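Local coordinates for hypothetical protein, GDSL-like Lipase/Acylhydrolase family protein (Bacteroides uniformis, PDB 4M8K), which is a putative GDSL-like lipase or acylhydrolase that probably hydrolyses ester or related acyl bonds, at residues Thr32-Val37 against Gly47-Lys52; Leu76-Ser81 against Ile106-Thr111; Tyr133-Trp138 against Ala149-Leu154; Thr170-Ser175 against Ile199-Gly204. All coordinates share one frame; numbering follows the deposited sequence.

Contact 1: residues Thr32-Val37 against Gly47-Lys52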
loop_
_atom_site.group_PDB
_atom_site.type_symbol
_atom_site.label_atom_id
_atom_site.label_comp_id
_atom_site.label_asym_id
_atom_site.label_seq_id
_atom_site.Cartn_x
_atom_site.Cartn_y
_atom_site.Cartn_z
ATOM N N THR A 32 4.580 0.396 7.552
ATOM C CA THR A 32 5.917 0.041 8.020
ATOM C C THR A 32 5.956 -0.174 9.521
ATOM O O THR A 32 5.154 0.383 10.258
ATOM C CB THR A 32 7.053 1.082 7.723
ATOM O OG1 THR A 32 6.810 2.351 8.383
ATOM C CG2 THR A 32 7.244 1.252 6.232
ATOM N N PHE A 33 6.902 -1.005 9.947
ATOM C CA PHE A 33 7.356 -1.077 11.350
ATOM C C PHE A 33 8.764 -1.638 11.315
ATOM O O PHE A 33 9.020 -2.681 10.668
ATOM C CB PHE A 33 6.429 -1.919 12.280
ATOM C CG PHE A 33 6.549 -1.535 13.741
ATOM C CD1 PHE A 33 7.565 -2.063 14.519
ATOM C CD2 PHE A 33 5.656 -0.627 14.331
ATOM C CE1 PHE A 33 7.729 -1.681 15.849
ATOM C CE2 PHE A 33 5.779 -0.254 15.659
ATOM C CZ PHE A 33 6.838 -0.767 16.431
ATOM N N TYR A 34 9.681 -0.919 11.950
ATOM C CA TYR A 34 11.083 -1.358 12.105
ATOM C C TYR A 34 11.206 -2.844 12.422
ATOM O O TYR A 34 10.578 -3.343 13.386
ATOM C CB TYR A 34 11.761 -0.517 13.214
ATOM C CG TYR A 34 13.249 -0.672 13.227
ATOM C CD1 TYR A 34 14.019 -0.186 12.168
ATOM C CD2 TYR A 34 13.903 -1.334 14.276
ATOM C CE1 TYR A 34 15.378 -0.350 12.134
ATOM C CE2 TYR A 34 15.299 -1.484 14.264
ATOM C CZ TYR A 34 16.019 -0.973 13.184
ATOM O OH TYR A 34 17.379 -1.101 13.101
ATOM N N GLY A 35 11.993 -3.558 11.631
ATOM C CA GLY A 35 12.234 -4.989 11.815
ATOM C C GLY A 35 11.180 -5.893 11.216
ATOM O O GLY A 35 11.265 -7.103 11.321
ATOM N N HIS A 36 10.163 -5.328 10.614
ATOM C CA HIS A 36 9.064 -6.136 10.098
ATOM C C HIS A 36 8.764 -5.795 8.652
ATOM O O HIS A 36 7.637 -6.018 8.169
ATOM C CB HIS A 36 7.782 -5.898 10.931
ATOM C CG HIS A 36 7.875 -6.417 12.315
ATOM N ND1 HIS A 36 7.383 -7.654 12.682
ATOM C CD2 HIS A 36 8.443 -5.892 13.420
ATOM C CE1 HIS A 36 7.681 -7.879 13.949
ATOM N NE2 HIS A 36 8.328 -6.827 14.414
ATOM N N VAL A 37 9.740 -5.266 7.929
ATOM C CA VAL A 37 9.563 -5.073 6.470
ATOM C C VAL A 37 10.559 -5.904 5.715
ATOM O O VAL A 37 11.621 -6.223 6.234
ATOM C CB VAL A 37 9.724 -3.578 6.105
ATOM C CG1 VAL A 37 8.590 -2.782 6.707
ATOM C CG2 VAL A 37 11.069 -3.012 6.587
ATOM N N GLY A 47 8.549 2.648 15.046
ATOM C CA GLY A 47 9.458 1.770 15.783
ATOM C C GLY A 47 10.938 1.922 15.500
ATOM O O GLY A 47 11.700 1.014 15.820
ATOM N N VAL A 48 11.366 3.066 14.961
ATOM C CA VAL A 48 12.747 3.241 14.541
ATOM C C VAL A 48 13.561 3.809 15.738
ATOM O O VAL A 48 13.328 4.922 16.171
ATOM C CB VAL A 48 12.898 4.180 13.353
ATOM C CG1 VAL A 48 14.359 4.377 12.990
ATOM C CG2 VAL A 48 12.125 3.672 12.116
ATOM N N PRO A 49 14.532 3.060 16.244
ATOM C CA PRO A 49 15.331 3.577 17.386
ATOM C C PRO A 49 15.978 4.934 17.096
ATOM O O PRO A 49 16.595 5.110 16.027
ATOM C CB PRO A 49 16.396 2.517 17.573
ATOM C CG PRO A 49 15.856 1.295 16.928
ATOM C CD PRO A 49 14.969 1.732 15.812
ATOM N N GLY A 50 15.820 5.887 18.017
ATOM C CA GLY A 50 16.406 7.220 17.887
ATOM C C GLY A 50 15.683 8.132 16.940
ATOM O O GLY A 50 16.168 9.206 16.635
ATOM N N GLU A 51 14.535 7.707 16.430
ATOM C CA GLU A 51 13.754 8.556 15.541
ATOM C C GLU A 51 12.320 8.560 16.036
ATOM O O GLU A 51 11.385 8.259 15.296
ATOM C CB GLU A 51 13.850 8.100 14.095
ATOM C CG GLU A 51 15.168 8.500 13.470
ATOM C CD GLU A 51 15.317 8.034 12.043
ATOM O OE1 GLU A 51 14.302 7.985 11.287
ATOM O OE2 GLU A 51 16.468 7.710 11.686
ATOM N N LYS A 52 12.161 8.936 17.303
ATOM C CA LYS A 52 10.844 9.043 17.895
ATOM C C LYS A 52 9.909 10.020 17.174
ATOM O O LYS A 52 10.302 11.134 16.847
ATOM C CB LYS A 52 11.018 9.493 19.326
ATOM C CG LYS A 52 9.720 9.630 20.084
ATOM C CD LYS A 52 9.907 10.566 21.266
ATOM C CE LYS A 52 8.727 10.467 22.217
ATOM N NZ LYS A 52 7.432 10.520 21.465
#
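Two aromatic rings carry the contact, and each receives a C-H donor over one face. Gly-47 CA stands over the Phe-33 ring, 4.1 Å from its centroid and 27° off the normal, with CZ as the nearest ring atom. On the Tyr-34 ring sits Pro-49 CD, 3.7 Å from the centroid and 17° off the normal, a CH-pi contact shifted toward the CD2-CE2 side, in which the two side chains cross at about a right angle. CD2 and CE2 of Tyr-34 are each 3.6 Å from Pro-49 CD. At CD1 the same ring brushes Val-48, whose CG2 lies 4.3 Å away. With CG anti to the backbone N (chi1 -167°), the Tyr-34 ring is carried toward Pro-49, while CB, already pointing toward 47-52, lies 3.0 Å from Gly-47 O. Phe-33 can settle on the Gly-47 backbone because there is no beta carbon to run into its CE1. Each piece contains a type II turn, Phe-33 to His-36 and Val-48 to Glu-51, closed by its own backbone bond. Just outside the contact, Thr-32 OG1 bonds Ser-29 O and Trp-45 N. Across the contact itself, then, the chemistry is apolar: ring faces and C-H groups join largely exposed parts of the long loop between strand 22-27 and helix 64-71, with a polar tie supplied next door by backbone bonding of Tyr-34 with Tyr-46.

Contact 2: residues Leu76-Ser81 against Ile106-Thr111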
loop_
_atom_site.group_PDB
_atom_site.type_symbol
_atom_site.label_atom_id
_atom_site.label_comp_id
_atom_site.label_asym_id
_atom_site.label_seq_id
_atom_site.Cartn_x
_atom_site.Cartn_y
_atom_site.Cartn_z
ATOM N N LEU A 76 1.264 -13.641 7.346
ATOM C CA LEU A 76 2.021 -12.614 6.651
ATOM C C LEU A 76 2.980 -13.301 5.730
ATOM O O LEU A 76 3.692 -14.190 6.173
ATOM C CB LEU A 76 2.838 -11.728 7.622
ATOM C CG LEU A 76 3.661 -10.644 6.914
ATOM C CD1 LEU A 76 2.800 -9.611 6.230
ATOM C CD2 LEU A 76 4.611 -9.946 7.893
ATOM N N GLU A 77 2.978 -12.941 4.449
ATOM C CA GLU A 77 3.964 -13.467 3.507
ATOM C C GLU A 77 5.093 -12.409 3.441
ATOM O O GLU A 77 6.191 -12.634 3.988
ATOM C CB GLU A 77 3.316 -13.746 2.169
ATOM C CG GLU A 77 4.255 -14.131 1.046
ATOM C CD GLU A 77 4.766 -15.567 1.137
ATOM O OE1 GLU A 77 4.423 -16.274 2.110
ATOM O OE2 GLU A 77 5.535 -15.991 0.247
ATOM N N ARG A 78 4.831 -11.237 2.842
ATOM C CA ARG A 78 5.857 -10.219 2.803
ATOM C C ARG A 78 5.218 -8.885 3.068
ATOM O O ARG A 78 4.232 -8.555 2.452
ATOM C CB ARG A 78 6.563 -10.132 1.446
ATOM C CG ARG A 78 7.486 -11.298 1.128
ATOM C CD ARG A 78 8.662 -11.452 2.123
ATOM N NE ARG A 78 9.564 -12.458 1.557
ATOM C CZ ARG A 78 10.462 -12.221 0.587
ATOM N NH1 ARG A 78 10.666 -11.000 0.089
ATOM N NH2 ARG A 78 11.189 -13.233 0.127
ATOM N N ASN A 79 5.842 -8.107 3.947
ATOM C CA ASN A 79 5.521 -6.688 4.097
ATOM C C ASN A 79 6.584 -5.795 3.411
ATOM O O ASN A 79 7.559 -5.344 4.049
ATOM C CB ASN A 79 5.362 -6.320 5.570
ATOM C CG ASN A 79 4.839 -4.904 5.742
ATOM O OD1 ASN A 79 4.529 -4.244 4.762
ATOM N ND2 ASN A 79 4.868 -4.396 6.979
ATOM N N ASN A 80 6.378 -5.592 2.122
ATOM C CA ASN A 80 7.236 -4.701 1.344
ATOM C C ASN A 80 6.712 -3.281 1.402
ATOM O O ASN A 80 6.034 -2.808 0.498
ATOM C CB ASN A 80 7.347 -5.176 -0.104
ATOM C CG ASN A 80 8.515 -4.552 -0.829
ATOM O OD1 ASN A 80 8.924 -3.422 -0.519
ATOM N ND2 ASN A 80 9.060 -5.271 -1.792
ATOM N N SER A 81 7.047 -2.608 2.490
ATOM C CA SER A 81 6.631 -1.249 2.745
ATOM C C SER A 81 7.860 -0.411 3.018
ATOM O O SER A 81 8.823 -0.880 3.600
ATOM C CB SER A 81 5.597 -1.161 3.883
ATOM O OG SER A 81 4.372 -1.872 3.579
ATOM N N ILE A 106 7.369 -4.670 -7.281
ATOM C CA ILE A 106 6.285 -5.611 -7.549
ATOM C C ILE A 106 6.688 -7.087 -7.696
ATOM O O ILE A 106 5.833 -7.927 -7.542
ATOM C CB ILE A 106 5.522 -5.204 -8.846
ATOM C CG1 ILE A 106 6.457 -5.086 -10.037
ATOM C CG2 ILE A 106 4.809 -3.872 -8.641
ATOM C CD1 ILE A 106 5.698 -4.915 -11.363
ATOM N N HIS A 107 7.963 -7.384 -7.948
ATOM C CA HIS A 107 8.472 -8.770 -7.963
ATOM C C HIS A 107 8.852 -9.333 -6.605
ATOM O O HIS A 107 9.155 -10.528 -6.518
ATOM C CB HIS A 107 9.708 -8.921 -8.876
ATOM C CG HIS A 107 9.459 -8.570 -10.312
ATOM N ND1 HIS A 107 9.196 -9.514 -11.276
ATOM C CD2 HIS A 107 9.431 -7.367 -10.947
ATOM C CE1 HIS A 107 9.030 -8.921 -12.439
ATOM N NE2 HIS A 107 9.170 -7.616 -12.268
ATOM N N ASN A 108 8.883 -8.526 -5.561
ATOM C CA ASN A 108 9.373 -9.013 -4.286
ATOM C C ASN A 108 8.272 -8.977 -3.228
ATOM O O ASN A 108 8.306 -8.162 -2.303
ATOM C CB ASN A 108 10.608 -8.195 -3.889
ATOM C CG ASN A 108 11.377 -8.783 -2.757
ATOM O OD1 ASN A 108 11.315 -9.971 -2.431
ATOM N ND2 ASN A 108 12.146 -7.914 -2.112
ATOM N N LEU A 109 7.298 -9.891 -3.378
ATOM C CA LEU A 109 6.154 -10.022 -2.481
ATOM C C LEU A 109 5.898 -11.455 -2.012
ATOM O O LEU A 109 4.827 -11.748 -1.460
ATOM C CB LEU A 109 4.919 -9.522 -3.212
ATOM C CG LEU A 109 4.948 -8.034 -3.612
ATOM C CD1 LEU A 109 3.684 -7.688 -4.377
ATOM C CD2 LEU A 109 5.047 -7.171 -2.398
ATOM N N GLY A 110 6.849 -12.350 -2.296
ATOM C CA GLY A 110 6.717 -13.761 -2.006
ATOM C C GLY A 110 5.688 -14.440 -2.893
ATOM O O GLY A 110 5.544 -14.089 -4.069
ATOM N N THR A 111 4.906 -15.338 -2.287
ATOM C CA THR A 111 3.836 -16.067 -2.993
ATOM C C THR A 111 2.499 -15.832 -2.294
ATOM O O THR A 111 1.954 -16.702 -1.677
ATOM C CB THR A 111 4.152 -17.599 -3.076
ATOM O OG1 THR A 111 5.457 -17.763 -3.631
ATOM C CG2 THR A 111 3.226 -18.316 -4.015
HETATM O O HOH W 1 9.240 -8.407 0.174
#
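Glu-77, Arg-78 and Asn-80, on one strand, each grip the loop 106-111 with a polar tip. Glu-77 OE2 accepts the backbone N of Thr-111 at 2.7 Å, nearly straight at 170°, from above the carboxylate plane. A bend at chi2 (76°) brings that oxygen round beside Gly-110 CA, a place where a beta carbon would collide with it. Arg-78 NH1 donates to Asn-108 OD1 at 2.8 Å, bent to 134°, the guanidinium and amide planes almost perpendicular. Asn-80 ND2 gives a straighter bond of 3.0 Å to Asn-108 O, which also accepts a hydrogen bond from a water that in turn accepts from Arg-78 NH1. Beneath these, Asn-80 CB rests 3.8 Å from Leu-109 CD2. A leucine in place of Glu-77 would probably leave the Thr-111 amide without its acceptor and the end of the loop less firmly placed. Farther out, Asn-42 ND2 holds Asn-80 OD1, Ser-24 OG donates to Leu-109 O, and the edge strand bonds through its backbone to strand 22-27. Strand side chains thus bind two backbone groups and one side-chain amide of the loop, which fixes an irregular loop to the sheet's outer strand without strand pairing.

Contact 3: residues Tyr133-Trp138 against Ala149-Leu154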
loop_
_atom_site.group_PDB
_atom_site.type_symbol
_atom_site.label_atom_id
_atom_site.label_comp_id
_atom_site.label_asym_id
_atom_site.label_seq_id
_atom_site.Cartn_x
_atom_site.Cartn_y
_atom_site.Cartn_z
ATOM N N TYR A 133 -4.367 9.012 -17.979
ATOM C CA TYR A 133 -4.724 7.608 -17.907
ATOM C C TYR A 133 -4.071 6.921 -19.080
ATOM O O TYR A 133 -4.016 7.472 -20.167
ATOM C CB TYR A 133 -6.230 7.413 -17.972
ATOM C CG TYR A 133 -6.901 8.021 -16.785
ATOM C CD1 TYR A 133 -6.782 7.423 -15.540
ATOM C CD2 TYR A 133 -7.605 9.233 -16.881
ATOM C CE1 TYR A 133 -7.383 7.960 -14.431
ATOM C CE2 TYR A 133 -8.185 9.813 -15.746
ATOM C CZ TYR A 133 -8.088 9.159 -14.527
ATOM O OH TYR A 133 -8.672 9.673 -13.373
ATOM N N GLN A 134 -3.523 5.743 -18.845
ATOM C CA GLN A 134 -2.695 5.061 -19.814
ATOM C C GLN A 134 -2.711 3.583 -19.526
ATOM O O GLN A 134 -2.140 3.090 -18.526
ATOM C CB GLN A 134 -1.246 5.619 -19.800
ATOM C CG GLN A 134 -0.332 4.986 -20.858
ATOM C CD GLN A 134 1.089 5.596 -20.938
ATOM O OE1 GLN A 134 1.479 6.464 -20.166
ATOM N NE2 GLN A 134 1.861 5.102 -21.870
ATOM N N TYR A 135 -3.278 2.814 -20.454
ATOM C CA TYR A 135 -3.473 1.391 -20.212
ATOM C C TYR A 135 -2.569 0.431 -21.030
ATOM O O TYR A 135 -2.775 -0.773 -21.042
ATOM C CB TYR A 135 -4.970 1.106 -20.428
ATOM C CG TYR A 135 -5.832 1.933 -19.486
ATOM C CD1 TYR A 135 -5.840 1.672 -18.138
ATOM C CD2 TYR A 135 -6.588 3.022 -19.938
ATOM C CE1 TYR A 135 -6.614 2.423 -17.272
ATOM C CE2 TYR A 135 -7.378 3.790 -19.073
ATOM C CZ TYR A 135 -7.395 3.484 -17.733
ATOM O OH TYR A 135 -8.146 4.212 -16.830
ATOM N N ASP A 136 -1.544 0.960 -21.693
ATOM C CA ASP A 136 -0.537 0.145 -22.364
ATOM C C ASP A 136 0.573 1.075 -22.832
ATOM O O ASP A 136 0.394 2.307 -22.827
ATOM C CB ASP A 136 -1.118 -0.645 -23.552
ATOM C CG ASP A 136 -0.525 -2.083 -23.652
ATOM O OD1 ASP A 136 0.724 -2.286 -23.455
ATOM O OD2 ASP A 136 -1.297 -3.018 -23.946
ATOM N N GLY A 137 1.688 0.509 -23.269
ATOM C CA GLY A 137 2.741 1.268 -23.971
ATOM C C GLY A 137 3.637 2.135 -23.076
ATOM O O GLY A 137 4.306 3.053 -23.552
ATOM N N TRP A 138 3.654 1.837 -21.786
ATOM C CA TRP A 138 4.346 2.668 -20.801
ATOM C C TRP A 138 5.841 2.748 -21.061
ATOM O O TRP A 138 6.559 1.715 -21.064
ATOM C CB TRP A 138 4.137 2.121 -19.418
ATOM C CG TRP A 138 2.693 1.898 -19.022
ATOM C CD1 TRP A 138 1.832 2.822 -18.558
ATOM C CD2 TRP A 138 1.976 0.668 -19.059
ATOM N NE1 TRP A 138 0.624 2.264 -18.287
ATOM C CE2 TRP A 138 0.687 0.930 -18.548
ATOM C CE3 TRP A 138 2.304 -0.634 -19.436
ATOM C CZ2 TRP A 138 -0.296 -0.045 -18.457
ATOM C CZ3 TRP A 138 1.328 -1.617 -19.334
ATOM C CH2 TRP A 138 0.037 -1.310 -18.859
ATOM N N ALA A 149 1.715 5.428 -13.921
ATOM C CA ALA A 149 2.348 4.547 -12.919
ATOM C C ALA A 149 1.376 3.619 -12.183
ATOM O O ALA A 149 1.659 2.438 -12.062
ATOM C CB ALA A 149 3.153 5.368 -11.937
ATOM N N PHE A 150 0.222 4.139 -11.762
ATOM C CA PHE A 150 -0.780 3.359 -11.054
ATOM C C PHE A 150 -1.466 2.399 -11.984
ATOM O O PHE A 150 -1.756 1.262 -11.619
ATOM C CB PHE A 150 -1.809 4.278 -10.353
ATOM C CG PHE A 150 -2.657 3.557 -9.372
ATOM C CD1 PHE A 150 -2.180 3.193 -8.120
ATOM C CD2 PHE A 150 -3.968 3.223 -9.710
ATOM C CE1 PHE A 150 -2.981 2.458 -7.244
ATOM C CE2 PHE A 150 -4.785 2.535 -8.812
ATOM C CZ PHE A 150 -4.287 2.153 -7.584
ATOM N N CYS A 151 -1.718 2.824 -13.224
ATOM C CA CYS A 151 -2.173 1.846 -14.216
ATOM C C CYS A 151 -1.134 0.720 -14.372
ATOM O O CYS A 151 -1.477 -0.464 -14.449
ATOM C CB CYS A 151 -2.398 2.526 -15.572
ATOM S SG CYS A 151 -3.727 3.779 -15.682
ATOM N N TYR A 152 0.150 1.088 -14.512
ATOM C CA TYR A 152 1.174 0.081 -14.786
ATOM C C TYR A 152 1.223 -0.873 -13.584
ATOM O O TYR A 152 1.412 -2.090 -13.727
ATOM C CB TYR A 152 2.516 0.743 -15.137
ATOM C CG TYR A 152 3.753 -0.168 -15.147
ATOM C CD1 TYR A 152 4.451 -0.466 -13.972
ATOM C CD2 TYR A 152 4.235 -0.699 -16.317
ATOM C CE1 TYR A 152 5.595 -1.278 -13.976
ATOM C CE2 TYR A 152 5.388 -1.482 -16.335
ATOM C CZ TYR A 152 6.059 -1.765 -15.180
ATOM O OH TYR A 152 7.156 -2.567 -15.215
ATOM N N LEU A 153 1.011 -0.321 -12.407
ATOM C CA LEU A 153 1.065 -1.086 -11.155
ATOM C C LEU A 153 0.029 -2.175 -11.153
ATOM O O LEU A 153 0.349 -3.369 -10.994
ATOM C CB LEU A 153 0.868 -0.143 -9.947
ATOM C CG LEU A 153 0.940 -0.809 -8.560
ATOM C CD1 LEU A 153 2.291 -1.462 -8.320
ATOM C CD2 LEU A 153 0.662 0.199 -7.459
ATOM N N LEU A 154 -1.228 -1.796 -11.306
ATOM C CA LEU A 154 -2.278 -2.819 -11.282
ATOM C C LEU A 154 -2.133 -3.786 -12.460
ATOM O O LEU A 154 -2.344 -4.981 -12.307
ATOM C CB LEU A 154 -3.660 -2.207 -11.253
ATOM C CG LEU A 154 -3.931 -1.217 -10.103
ATOM C CD1 LEU A 154 -5.414 -0.897 -10.019
ATOM C CD2 LEU A 154 -3.479 -1.771 -8.774
#
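Aromatic contacts come first: Trp-138 lies over helix 146-160 with Tyr-152 against one face of its indole. Tyr-152 CB sits almost squarely on the five-membered ring, 3.8 Å from its centroid and 5° off the normal. Farther along the same side chain, the Tyr-152 ring turns its edge to the six-membered ring, a T-shaped pair with centroids 5.5 Å apart and planes at 83°. CD2 is the leading atom here, 3.7 Å from Trp-138 CE3. The helix residue can do both because its CG is anti to the backbone N (chi1 167°), which carries the ring out from CB alongside the indole. The opposite indole face is backed by Asp-136 CA from its own loop.

The sulfur contact is with Cys-151, whose SG approaches the Tyr-135 ring obliquely and comes within 3.6 Å of CE1. Tyr-135 also stacks on His-188 of helix 176-189, so this ring links the loop to a second helix.

The polar bonds lie within the loop. Trp-138 NE1 donates to Gln-134 O at 2.9 Å, from well above the carbonyl plane, and this bent bond, with the packing on both faces, restrains the indole. The same carbonyl oxygen lies 3.0 Å from Cys-151 CB, so it faces the helix too. Gln-134 NE2 bonds Asp-142 OD2 and also, at 3.3 Å, Asp-136 O. Toward the helix the loop offers the face of Trp-138 and the ring of Tyr-135, met by a sulfur, C-H groups and a ring edge: a surface contact made by aromatic packing.

Contact 4: residues Thr170-Ser175 against Ile199-Gly204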
loop_
_atom_site.group_PDB
_atom_site.type_symbol
_atom_site.label_atom_id
_atom_site.label_comp_id
_atom_site.label_asym_id
_atom_site.label_seq_id
_atom_site.Cartn_x
_atom_site.Cartn_y
_atom_site.Cartn_z
ATOM N N THR A 170 -7.081 3.181 -0.382
ATOM C CA THR A 170 -6.953 4.653 -0.563
ATOM C C THR A 170 -7.015 5.412 0.760
ATOM O O THR A 170 -8.054 5.476 1.435
ATOM C CB THR A 170 -8.028 5.198 -1.533
ATOM O OG1 THR A 170 -7.867 4.585 -2.810
ATOM C CG2 THR A 170 -7.917 6.728 -1.707
ATOM N N ASN A 171 -5.872 5.961 1.169
ATOM C CA ASN A 171 -5.827 6.872 2.304
ATOM C C ASN A 171 -6.867 7.993 2.198
ATOM O O ASN A 171 -7.197 8.469 1.103
ATOM C CB ASN A 171 -4.445 7.499 2.441
ATOM C CG ASN A 171 -4.209 8.139 3.801
ATOM O OD1 ASN A 171 -4.996 7.967 4.723
ATOM N ND2 ASN A 171 -3.136 8.897 3.916
ATOM N N SER A 172 -7.349 8.434 3.351
ATOM C CA SER A 172 -8.147 9.649 3.405
ATOM C C SER A 172 -7.246 10.868 3.247
ATOM O O SER A 172 -6.032 10.792 3.448
ATOM C CB SER A 172 -8.889 9.716 4.734
ATOM O OG SER A 172 -7.945 9.680 5.791
ATOM N N GLU A 173 -7.868 11.993 2.894
ATOM C CA GLU A 173 -7.247 13.328 2.893
ATOM C C GLU A 173 -6.161 13.510 1.827
ATOM O O GLU A 173 -5.285 14.331 1.962
ATOM C CB GLU A 173 -6.737 13.668 4.298
ATOM C CG GLU A 173 -7.864 13.588 5.332
ATOM C CD GLU A 173 -7.369 13.782 6.752
ATOM O OE1 GLU A 173 -6.684 12.907 7.280
ATOM O OE2 GLU A 173 -7.670 14.814 7.350
ATOM N N LEU A 174 -6.246 12.755 0.744
ATOM C CA LEU A 174 -5.355 12.979 -0.411
ATOM C C LEU A 174 -5.965 13.923 -1.440
ATOM O O LEU A 174 -7.151 14.190 -1.411
ATOM C CB LEU A 174 -5.001 11.649 -1.064
ATOM C CG LEU A 174 -4.319 10.616 -0.134
ATOM C CD1 LEU A 174 -3.851 9.450 -0.986
ATOM C CD2 LEU A 174 -3.168 11.165 0.704
ATOM N N SER A 175 -5.157 14.408 -2.377
ATOM C CA SER A 175 -5.675 15.261 -3.441
ATOM C C SER A 175 -6.823 14.612 -4.133
ATOM O O SER A 175 -6.899 13.405 -4.233
ATOM C CB SER A 175 -4.571 15.599 -4.466
ATOM O OG SER A 175 -4.150 14.512 -5.240
ATOM N N ILE A 199 -9.950 8.366 9.606
ATOM C CA ILE A 199 -8.729 7.777 10.129
ATOM C C ILE A 199 -7.982 8.794 11.011
ATOM O O ILE A 199 -7.454 9.777 10.527
ATOM C CB ILE A 199 -7.840 7.312 8.948
ATOM C CG1 ILE A 199 -8.602 6.371 7.994
ATOM C CG2 ILE A 199 -6.626 6.617 9.443
ATOM C CD1 ILE A 199 -9.225 5.146 8.647
ATOM N N ASP A 200 -7.890 8.504 12.301
ATOM C CA ASP A 200 -7.203 9.353 13.229
ATOM C C ASP A 200 -5.721 9.330 12.927
ATOM O O ASP A 200 -5.115 8.263 12.815
ATOM C CB ASP A 200 -7.460 8.908 14.674
ATOM C CG ASP A 200 -6.941 9.888 15.685
ATOM O OD1 ASP A 200 -7.554 10.988 15.817
ATOM O OD2 ASP A 200 -5.908 9.583 16.361
ATOM N N LYS A 201 -5.156 10.507 12.774
ATOM C CA LYS A 201 -3.745 10.630 12.499
ATOM C C LYS A 201 -3.020 11.545 13.484
ATOM O O LYS A 201 -3.551 12.517 13.978
ATOM C CB LYS A 201 -3.489 11.115 11.093
ATOM C CG LYS A 201 -3.994 10.175 9.964
ATOM C CD LYS A 201 -4.175 10.876 8.604
ATOM C CE LYS A 201 -5.004 9.996 7.666
ATOM N NZ LYS A 201 -5.262 10.605 6.354
ATOM N N GLN A 202 -1.764 11.213 13.706
ATOM C CA GLN A 202 -0.842 12.047 14.461
ATOM C C GLN A 202 0.408 12.175 13.645
ATOM O O GLN A 202 0.978 11.180 13.220
ATOM C CB GLN A 202 -0.553 11.396 15.784
ATOM C CG GLN A 202 -1.822 11.282 16.616
ATOM C CD GLN A 202 -1.656 10.472 17.866
ATOM O OE1 GLN A 202 -0.632 9.874 18.090
ATOM N NE2 GLN A 202 -2.688 10.459 18.697
ATOM N N TRP A 203 0.873 13.401 13.443
ATOM C CA TRP A 203 2.042 13.648 12.584
ATOM C C TRP A 203 1.840 13.049 11.229
ATOM O O TRP A 203 2.796 12.502 10.642
ATOM C CB TRP A 203 3.356 13.161 13.217
ATOM C CG TRP A 203 4.087 14.206 13.933
ATOM C CD1 TRP A 203 3.597 15.385 14.430
ATOM C CD2 TRP A 203 5.488 14.206 14.216
ATOM N NE1 TRP A 203 4.611 16.104 15.013
ATOM C CE2 TRP A 203 5.783 15.415 14.877
ATOM C CE3 TRP A 203 6.536 13.314 13.922
ATOM C CZ2 TRP A 203 7.075 15.726 15.345
ATOM C CZ3 TRP A 203 7.829 13.623 14.375
ATOM C CH2 TRP A 203 8.077 14.819 15.079
ATOM N N GLY A 204 0.608 13.161 10.738
ATOM C CA GLY A 204 0.251 12.781 9.343
ATOM C C GLY A 204 0.200 11.287 9.090
ATOM O O GLY A 204 -0.044 10.826 7.920
HETATM O O HOH W 2 -9.704 10.477 7.741
HETATM O O HOH W 3 -8.185 11.886 9.285
#
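Lys-201 points its CB toward Asn-171, Ser-172 and Glu-173, and from there its chain runs out extended, with CG anti to the carbonyl carbon (chi1 -62°). The aliphatic part passes alongside Glu-173, the two side chains sliding past each other in opposite directions: CD lies 3.5 Å from Glu-173 OE1. CE has two oxygens near it, Glu-173 OE1 at 3.4 Å and Ser-172 OG at 3.5 Å. At the tip NZ gives three hydrogen bonds. One goes to Glu-173 OE1 at 2.9 Å, a salt bridge on the anti lone pair of that oxygen. A second reaches Ser-172 OG, also at 2.9 Å. The third meets Asn-171 OD1 at 3.1 Å from above the carbonyl plane, and Asn-171 is itself positioned by its ND2 bond to Thr-121 OG1.

Two waters extend the network to Ile-199, at the start of the lysine's own segment. One joins Ser-172 OG to Ile-199 N, the other donates to Glu-173 OE1 and to Ile-199 O at 2.6 Å. A methionine in place of Lys-201 would probably leave Glu-173 without its charge partner and the three oxygens around NZ without their common donor. Tyr-30 packs on the lysine from a neighbouring loop, while Ile-199 faces helix 208-222.

The loop 170-175 leaves the C-terminal end of parallel strand 165-170 and leads into helix 176-189, with Ser-175 as N-cap. Its junction with hairpin strand 201-202 lies at the C-terminal edge of the parallel sheet, the rim where GDSL (SGNH-type) hydrolases generally build their active site.

How the contacts relate
The four contacts follow one another in series along a single GDSL-like domain, none nested in another. Contacts 1 and 2 have centres 18 Å apart and touch, Thr-32 and Val-37 packing on edge strand 75-81. Contact 2 meets contact 3 where Ile-106, in the loop of contact 2, packs on Leu-153 of helix 146-160. Contact 4 begins at the end of strand 165-170 in the same parallel sheet and touches contact 1 where Trp-203 meets Lys-52. The widest gap separates contacts 1 and 3, with centres 32 Å apart on opposite sides of the chain's centre. Contact 2 ties a loop to the sheet and contact 3 one to a helix; contact 1 joins loop to loop, contact 4 loop to hairpin.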